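Local coordinates for protein beta-lactamase II (Erythrobacter litoralis, PDB 6V72) that probably hydrolyses the amide bond of beta-lactam antibiotics with the help of zinc, as a class B metallo-beta-lactamase, at residues I179-C184 with T221-H226; A91-H96 with I170-P175; N211-F216 with E230-I235. One frame throughout, in Å; residues are numbered along the deposited sequence.

Contact 1: I179-C184 with T221-H226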
loop_
_atom_site.group_PDB
_atom_site.type_symbol
_atom_site.label_atom_id
_atom_site.label_comp_id
_atom_site.label_asym_id
_atom_site.label_seq_id
_atom_site.Cartn_x
_atom_site.Cartn_y
_atom_site.Cartn_z
ATOM N N ILE A 179 -27.746 2.223 4.013
ATOM C CA ILE A 179 -26.505 2.666 3.386
ATOM C C ILE A 179 -25.514 3.017 4.485
ATOM O O ILE A 179 -25.855 3.737 5.431
ATOM C CB ILE A 179 -26.722 3.886 2.467
ATOM C CG1 ILE A 179 -27.655 3.560 1.305
ATOM C CG2 ILE A 179 -25.382 4.441 1.968
ATOM C CD1 ILE A 179 -28.230 4.816 0.651
ATOM N N ALA A 180 -24.288 2.542 4.352
ATOM C CA ALA A 180 -23.226 2.981 5.242
ATOM C C ALA A 180 -22.023 3.346 4.395
ATOM O O ALA A 180 -21.720 2.663 3.408
ATOM C CB ALA A 180 -22.842 1.917 6.259
ATOM N N PHE A 181 -21.338 4.419 4.786
ATOM C CA PHE A 181 -20.194 4.939 4.047
ATOM C C PHE A 181 -18.945 4.826 4.910
ATOM O O PHE A 181 -18.852 5.466 5.965
ATOM C CB PHE A 181 -20.441 6.389 3.634
ATOM C CG PHE A 181 -19.314 7.010 2.839
ATOM C CD1 PHE A 181 -19.138 6.701 1.495
ATOM C CD2 PHE A 181 -18.460 7.939 3.427
ATOM C CE1 PHE A 181 -18.116 7.284 0.763
ATOM C CE2 PHE A 181 -17.454 8.537 2.686
ATOM C CZ PHE A 181 -17.277 8.211 1.370
ATOM N N GLY A 182 -17.986 4.021 4.453
ATOM C CA GLY A 182 -16.807 3.714 5.229
ATOM C C GLY A 182 -15.622 4.606 4.973
ATOM O O GLY A 182 -14.560 4.367 5.542
ATOM N N GLY A 183 -15.757 5.637 4.147
ATOM C CA GLY A 183 -14.620 6.508 3.897
ATOM C C GLY A 183 -13.422 5.757 3.332
ATOM O O GLY A 183 -13.554 4.854 2.512
ATOM N N CYS A 184 -12.221 6.145 3.764
ATOM C CA CYS A 184 -11.008 5.504 3.280
ATOM C C CYS A 184 -10.650 4.253 4.055
ATOM O O CYS A 184 -9.673 3.588 3.700
ATOM C CB CYS A 184 -9.827 6.462 3.328
ATOM S SG CYS A 184 -9.807 7.701 1.972
ATOM N N THR A 221 -25.961 -1.818 1.587
ATOM C CA THR A 221 -25.229 -1.034 0.603
ATOM C C THR A 221 -24.064 -0.377 1.333
ATOM O O THR A 221 -24.275 0.488 2.187
ATOM C CB THR A 221 -26.120 0.011 -0.062
ATOM O OG1 THR A 221 -27.143 -0.648 -0.820
ATOM C CG2 THR A 221 -25.312 0.880 -0.997
ATOM N N ILE A 222 -22.848 -0.803 1.011
ATOM C CA ILE A 222 -21.642 -0.246 1.602
ATOM C C ILE A 222 -20.928 0.580 0.541
ATOM O O ILE A 222 -20.567 0.072 -0.525
ATOM C CB ILE A 222 -20.721 -1.336 2.166
ATOM C CG1 ILE A 222 -21.493 -2.231 3.137
ATOM C CG2 ILE A 222 -19.478 -0.681 2.830
ATOM C CD1 ILE A 222 -22.139 -1.480 4.302
ATOM N N ALA A 223 -20.747 1.859 0.828
ATOM C CA ALA A 223 -20.061 2.803 -0.033
ATOM C C ALA A 223 -18.729 3.173 0.603
ATOM O O ALA A 223 -18.564 3.056 1.816
ATOM C CB ALA A 223 -20.918 4.050 -0.211
HETATM N N MSE A 224 -17.778 3.609 -0.224
HETATM C CA MSE A 224 -16.437 3.915 0.279
HETATM C C MSE A 224 -15.702 4.886 -0.626
HETATM O O MSE A 224 -16.199 5.203 -1.707
HETATM C CB MSE A 224 -15.624 2.627 0.471
HETATM C CG MSE A 224 -15.239 1.932 -0.835
HETATM SE SE MSE A 224 -15.252 -0.008 -0.631
HETATM C CE MSE A 224 -17.183 -0.248 -0.893
ATOM N N SER A 225 -14.526 5.363 -0.190
ATOM C CA SER A 225 -13.908 6.510 -0.859
ATOM C C SER A 225 -13.342 6.168 -2.228
ATOM O O SER A 225 -13.383 7.011 -3.127
ATOM C CB SER A 225 -12.811 7.122 0.005
ATOM O OG SER A 225 -13.379 7.799 1.123
ATOM N N HIS A 226 -12.818 4.960 -2.435
ATOM C CA HIS A 226 -12.050 4.755 -3.659
ATOM C C HIS A 226 -12.480 3.530 -4.456
ATOM O O HIS A 226 -11.726 3.058 -5.321
ATOM C CB HIS A 226 -10.563 4.720 -3.321
ATOM C CG HIS A 226 -10.075 6.009 -2.748
ATOM N ND1 HIS A 226 -10.072 7.183 -3.472
ATOM C CD2 HIS A 226 -9.624 6.327 -1.513
ATOM C CE1 HIS A 226 -9.607 8.163 -2.715
ATOM N NE2 HIS A 226 -9.330 7.669 -1.522
#

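Contact 2: A91-H96 with I170-P175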
loop_
_atom_site.group_PDB
_atom_site.type_symbol
_atom_site.label_atom_id
_atom_site.label_comp_id
_atom_site.label_asym_id
_atom_site.label_seq_id
_atom_site.Cartn_x
_atom_site.Cartn_y
_atom_site.Cartn_z
ATOM N N ALA A 91 -24.330 22.191 4.841
ATOM C CA ALA A 91 -23.343 21.674 5.777
ATOM C C ALA A 91 -22.569 20.576 5.081
ATOM O O ALA A 91 -23.063 19.952 4.145
ATOM C CB ALA A 91 -23.979 21.127 7.059
ATOM N N ALA A 92 -21.350 20.341 5.556
ATOM C CA ALA A 92 -20.482 19.320 4.987
ATOM C C ALA A 92 -19.716 18.653 6.113
ATOM O O ALA A 92 -19.388 19.285 7.117
ATOM C CB ALA A 92 -19.475 19.896 3.986
ATOM N N VAL A 93 -19.404 17.382 5.924
ATOM C CA VAL A 93 -18.579 16.641 6.868
ATOM C C VAL A 93 -17.513 15.930 6.055
ATOM O O VAL A 93 -17.790 15.426 4.959
ATOM C CB VAL A 93 -19.404 15.653 7.739
ATOM C CG1 VAL A 93 -20.192 14.636 6.890
ATOM C CG2 VAL A 93 -18.481 14.920 8.722
ATOM N N VAL A 94 -16.276 15.949 6.547
ATOM C CA VAL A 94 -15.193 15.208 5.906
ATOM C C VAL A 94 -14.822 14.019 6.777
ATOM O O VAL A 94 -14.849 14.097 8.015
ATOM C CB VAL A 94 -13.966 16.085 5.613
ATOM C CG1 VAL A 94 -14.350 17.187 4.641
ATOM C CG2 VAL A 94 -13.394 16.659 6.900
ATOM N N THR A 95 -14.522 12.901 6.129
ATOM C CA THR A 95 -14.291 11.681 6.885
ATOM C C THR A 95 -12.823 11.449 7.203
ATOM O O THR A 95 -12.518 10.561 8.002
ATOM C CB THR A 95 -14.841 10.459 6.140
ATOM O OG1 THR A 95 -14.206 10.323 4.854
ATOM C CG2 THR A 95 -16.352 10.595 5.946
ATOM N N HIS A 96 -11.919 12.234 6.631
ATOM C CA HIS A 96 -10.499 12.096 6.914
ATOM C C HIS A 96 -9.832 13.386 6.484
ATOM O O HIS A 96 -10.373 14.129 5.659
ATOM C CB HIS A 96 -9.902 10.917 6.146
ATOM C CG HIS A 96 -10.177 10.986 4.673
ATOM N ND1 HIS A 96 -11.313 10.455 4.103
ATOM C CD2 HIS A 96 -9.474 11.546 3.658
ATOM C CE1 HIS A 96 -11.299 10.681 2.801
ATOM N NE2 HIS A 96 -10.195 11.341 2.504
ATOM N N ILE A 170 -13.461 8.906 10.255
ATOM C CA ILE A 170 -14.834 8.683 10.697
ATOM C C ILE A 170 -15.666 8.097 9.557
ATOM O O ILE A 170 -15.235 8.013 8.410
ATOM C CB ILE A 170 -15.493 9.958 11.264
ATOM C CG1 ILE A 170 -15.625 11.031 10.174
ATOM C CG2 ILE A 170 -14.694 10.483 12.478
ATOM C CD1 ILE A 170 -16.436 12.275 10.645
ATOM N N THR A 171 -16.874 7.658 9.908
ATOM C CA THR A 171 -17.792 7.017 8.972
ATOM C C THR A 171 -19.177 7.627 9.147
ATOM O O THR A 171 -19.469 8.273 10.161
ATOM C CB THR A 171 -17.858 5.503 9.203
ATOM O OG1 THR A 171 -18.393 5.247 10.509
ATOM C CG2 THR A 171 -16.464 4.872 9.088
ATOM N N VAL A 172 -20.040 7.444 8.141
ATOM C CA VAL A 172 -21.410 7.939 8.237
ATOM C C VAL A 172 -22.369 6.876 7.725
ATOM O O VAL A 172 -22.022 6.040 6.888
ATOM C CB VAL A 172 -21.606 9.278 7.486
ATOM C CG1 VAL A 172 -20.611 10.326 7.983
ATOM C CG2 VAL A 172 -21.441 9.056 5.993
ATOM N N GLY A 173 -23.593 6.904 8.236
ATOM C CA GLY A 173 -24.586 5.947 7.811
ATOM C C GLY A 173 -25.941 6.607 7.666
ATOM O O GLY A 173 -26.221 7.657 8.254
ATOM N N LEU A 174 -26.790 5.939 6.874
ATOM C CA LEU A 174 -28.203 6.266 6.713
ATOM C C LEU A 174 -28.966 4.987 7.024
ATOM O O LEU A 174 -29.348 4.237 6.109
ATOM C CB LEU A 174 -28.517 6.750 5.303
ATOM C CG LEU A 174 -27.859 8.093 4.968
ATOM C CD1 LEU A 174 -27.843 8.335 3.457
ATOM C CD2 LEU A 174 -28.553 9.233 5.703
ATOM N N PRO A 175 -29.174 4.689 8.306
ATOM C CA PRO A 175 -29.726 3.377 8.671
ATOM C C PRO A 175 -31.120 3.135 8.128
ATOM O O PRO A 175 -31.478 1.980 7.873
ATOM C CB PRO A 175 -29.714 3.413 10.207
ATOM C CG PRO A 175 -28.662 4.397 10.559
ATOM C CD PRO A 175 -28.740 5.455 9.486
#

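Contact 3: N211-F216 with E230-I235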
loop_
_atom_site.group_PDB
_atom_site.type_symbol
_atom_site.label_atom_id
_atom_site.label_comp_id
_atom_site.label_asym_id
_atom_site.label_seq_id
_atom_site.Cartn_x
_atom_site.Cartn_y
_atom_site.Cartn_z
ATOM N N ASN A 211 -15.989 -2.397 14.728
ATOM C CA ASN A 211 -16.847 -1.385 15.342
ATOM C C ASN A 211 -17.782 -0.759 14.310
ATOM O O ASN A 211 -18.972 -0.580 14.567
ATOM C CB ASN A 211 -15.982 -0.307 15.991
ATOM C CG ASN A 211 -15.236 -0.817 17.225
ATOM O OD1 ASN A 211 -15.598 -1.844 17.814
ATOM N ND2 ASN A 211 -14.217 -0.083 17.634
ATOM N N PHE A 212 -17.243 -0.412 13.138
ATOM C CA PHE A 212 -18.066 0.109 12.040
ATOM C C PHE A 212 -19.154 -0.883 11.643
ATOM O O PHE A 212 -20.322 -0.506 11.466
ATOM C CB PHE A 212 -17.164 0.440 10.841
ATOM C CG PHE A 212 -17.905 0.764 9.564
ATOM C CD1 PHE A 212 -18.554 1.978 9.406
ATOM C CD2 PHE A 212 -17.924 -0.138 8.511
ATOM C CE1 PHE A 212 -19.218 2.283 8.212
ATOM C CE2 PHE A 212 -18.583 0.155 7.315
ATOM C CZ PHE A 212 -19.233 1.371 7.171
ATOM N N ALA A 213 -18.779 -2.158 11.478
ATOM C CA ALA A 213 -19.756 -3.174 11.084
ATOM C C ALA A 213 -20.880 -3.287 12.107
ATOM O O ALA A 213 -22.043 -3.493 11.740
ATOM C CB ALA A 213 -19.060 -4.523 10.909
ATOM N N ALA A 214 -20.552 -3.147 13.396
ATOM C CA ALA A 214 -21.555 -3.253 14.450
ATOM C C ALA A 214 -22.373 -1.982 14.608
ATOM O O ALA A 214 -23.515 -2.045 15.080
ATOM C CB ALA A 214 -20.878 -3.582 15.785
ATOM N N ALA A 215 -21.794 -0.834 14.254
ATOM C CA ALA A 215 -22.515 0.430 14.315
ATOM C C ALA A 215 -23.622 0.484 13.276
ATOM O O ALA A 215 -24.684 1.083 13.512
ATOM C CB ALA A 215 -21.537 1.589 14.097
ATOM N N PHE A 216 -23.374 -0.105 12.103
ATOM C CA PHE A 216 -24.329 -0.133 10.997
ATOM C C PHE A 216 -24.554 -1.584 10.607
ATOM O O PHE A 216 -24.122 -2.024 9.533
ATOM C CB PHE A 216 -23.820 0.695 9.819
ATOM C CG PHE A 216 -23.534 2.129 10.186
ATOM C CD1 PHE A 216 -24.572 2.991 10.513
ATOM C CD2 PHE A 216 -22.226 2.603 10.241
ATOM C CE1 PHE A 216 -24.324 4.303 10.884
ATOM C CE2 PHE A 216 -21.962 3.908 10.603
ATOM C CZ PHE A 216 -23.016 4.762 10.930
ATOM N N GLU A 230 -20.963 -1.550 -2.988
ATOM C CA GLU A 230 -21.236 -2.973 -3.093
ATOM C C GLU A 230 -21.909 -3.398 -1.800
ATOM O O GLU A 230 -22.499 -2.570 -1.098
ATOM C CB GLU A 230 -19.939 -3.733 -3.411
ATOM C CG GLU A 230 -18.882 -3.637 -2.329
ATOM C CD GLU A 230 -17.705 -4.553 -2.618
ATOM O OE1 GLU A 230 -17.857 -5.786 -2.486
ATOM O OE2 GLU A 230 -16.636 -4.037 -2.996
ATOM N N GLY A 231 -21.851 -4.686 -1.487
ATOM C CA GLY A 231 -22.449 -5.209 -0.284
ATOM C C GLY A 231 -21.456 -5.349 0.851
ATOM O O GLY A 231 -20.339 -4.814 0.818
ATOM N N ARG A 232 -21.861 -6.109 1.870
ATOM C CA ARG A 232 -21.038 -6.194 3.070
ATOM C C ARG A 232 -19.769 -7.014 2.875
ATOM O O ARG A 232 -18.930 -7.037 3.781
ATOM C CB ARG A 232 -21.866 -6.734 4.236
ATOM C CG ARG A 232 -23.006 -5.806 4.622
ATOM C CD ARG A 232 -23.693 -6.216 5.907
ATOM N NE ARG A 232 -22.938 -6.002 7.143
ATOM C CZ ARG A 232 -23.016 -4.902 7.882
ATOM N NH1 ARG A 232 -22.333 -4.814 9.025
ATOM N NH2 ARG A 232 -23.764 -3.880 7.472
ATOM N N LYS A 233 -19.589 -7.672 1.725
ATOM C CA LYS A 233 -18.300 -8.300 1.450
ATOM C C LYS A 233 -17.148 -7.306 1.554
ATOM O O LYS A 233 -16.034 -7.693 1.914
ATOM C CB LYS A 233 -18.298 -8.961 0.070
ATOM C CG LYS A 233 -17.105 -9.912 -0.108
ATOM C CD LYS A 233 -16.932 -10.395 -1.535
ATOM C CE LYS A 233 -16.089 -11.664 -1.570
ATOM N NZ LYS A 233 -16.026 -12.252 -2.936
ATOM N N ALA A 234 -17.389 -6.018 1.267
ATOM C CA ALA A 234 -16.332 -5.026 1.433
ATOM C C ALA A 234 -15.874 -4.950 2.883
ATOM O O ALA A 234 -14.673 -4.822 3.156
ATOM C CB ALA A 234 -16.821 -3.644 0.970
ATOM N N ILE A 235 -16.816 -5.040 3.828
ATOM C CA ILE A 235 -16.445 -5.062 5.242
ATOM C C ILE A 235 -15.686 -6.337 5.568
ATOM O O ILE A 235 -14.663 -6.313 6.265
ATOM C CB ILE A 235 -17.694 -4.933 6.130
ATOM C CG1 ILE A 235 -18.424 -3.617 5.869
ATOM C CG2 ILE A 235 -17.322 -5.049 7.590
ATOM C CD1 ILE A 235 -19.744 -3.529 6.656
#

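Contact 1: I179-C184 with T221-H226
Ala180 and Ala223 are joined by the backbone bond Ala223 N to Ala180 O, 2.9 Å and almost straight at 174°. It belongs to a parallel pairing of strands 179-181 and 221-223. Ala180 N binds Thr221 O, and Gly182 N binds Ala223 O. Beyond the strands Ser225 N reaches Gly183 O at 2.9 Å, in a bent bond whose amide comes from well out of the plane of the carbonyl.

The apolar contacts fall on two sides of the sheet. Ile179, Phe181, Thr221 and Ala223 share one face, where Ala223 CB meets the ring edge of Phe181 in plane, 3.6 Å from CD1. CG of Phe181 stands anti to its own N (chi1 -179°), and the ring is carried over the chain leaving strand 221-223, where CE1 is 3.7 Å from the carbonyl carbon of Met224, a selenomethionine. On the other face Ile222 CD1 touches Ala180 CB at 4.0 Å.

The strands and helix 205-215 between them form a beta-alpha-beta unit of the metallo-beta-lactamase fold. Both strands run into metal-binding loops. Cys184 and His226 share a zinc site in this protein, with no zinc bound to this chain here.

Cys184 SG lies 3.5 Å from His226 NE2, oblique to the ring, and 3.6 Å from Ser225 CB. His226 ND1 is hydrogen-bonded to Pro50 O.

Contact 2: A91-H96 with I170-P175
Thr95 and Ile170 meet through one backbone hydrogen bond, Ile170 N to Thr95 O, 3.0 Å long with an N-H...O angle of 167°. It links the two halves of the metallo-beta-lactamase sandwich through loop residues. Residues 91-96 take in the end of strand 89-93 of the larger sheet and the loop that follows. Ile170 comes just before strand 171-174 of the smaller sheet.

The side chain of Ile170 reaches across to residues 93-95. Its CG1 sits between the backbone N and the carbonyl carbon (chi1 64°). From there CG1 packs 3.6 Å from Thr95 CA. The chain continues extended, and CD1 comes to Val94 O, also 3.6 Å away. The same methyl meets Val93 CG2 at 3.9 Å, the two side chains crossing obliquely. A looser contact joins Val93 CG1 to Val172 CG1. Ile137 of strand 135-139 touches both Val93 and Ile170.

Thr95 also stands behind His96, a zinc ligand of this protein, though no zinc is bound to this chain here. Thr95 OG1 is hydrogen-bonded to Asp66 OD2 and accepts a bond from His96 ND1. That pairing should help fix the turn of the imidazole. OG1 is tilted 27° from the His96 ring plane and lies 3.0 Å from ND1.

Contact 3: N211-F216 with E230-I235
Phe216 O is gripped by both terminal nitrogens of Arg232. The bond from Arg232 NH2 is 2.8 Å long, with an angle of 157° at the hydrogen, and its donor is in the carbonyl plane. Arg232 NH1 adds a weak bond to the same oxygen at 3.4 Å. NH1 also makes a weak bond to Ala213 O, 3.0 Å away. Both oxygens are met at the edge of the guanidinium, near its plane. With Ala213 O and Phe216 O the positive group binds carbonyls at the end of helix 205-215, where its charge probably suits the negative end of the helix dipole. NH2 has a further acceptor in Ala219 O, in the loop that follows. The arginine chain is bent at chi3 (72°), which turns the guanidinium toward that helix end.

Ile235 covers one face of the guanidinium, its CD1 3.7 Å from the plane and over its centre. The same methyl is 3.9 Å from Phe212 CE2, and the two side chains cross at about a right angle. The other branch, Ile235 CG2, packs against Ala213 CB at 3.8 Å.

The contact joins helix 205-215 to the segment leading into helix 233-243, on one side of the smaller sheet. Phe212 and Phe216 touch Thr171 of strand 171-174 and Ala180 of strand 179-181. Ile235 touches Ile222 of strand 221-223.

How the contacts relate
Along the chain both segments of contact 2 come before those of contacts 1 and 3, whose segments alternate. The centres of contacts 1 and 2 are about 10 Å apart, those of 1 and 3 about 9 Å, and those of 2 and 3 about 15 Å. Strands 171-174 and 179-181 are neighbours in the four-stranded sheet, so contacts 1 and 2 share it. Contact 2 ties it to the nine-stranded sheet. Contact 3 brings together two helices beside the smaller sheet, and its Phe216 reaches Gly173. Cys184 SG of contact 1 packs 3.4 Å from His96 CE1 of contact 2, so residues that bind zinc in this protein gather where the two contacts meet. Contact 3 lies farther from the chain centre.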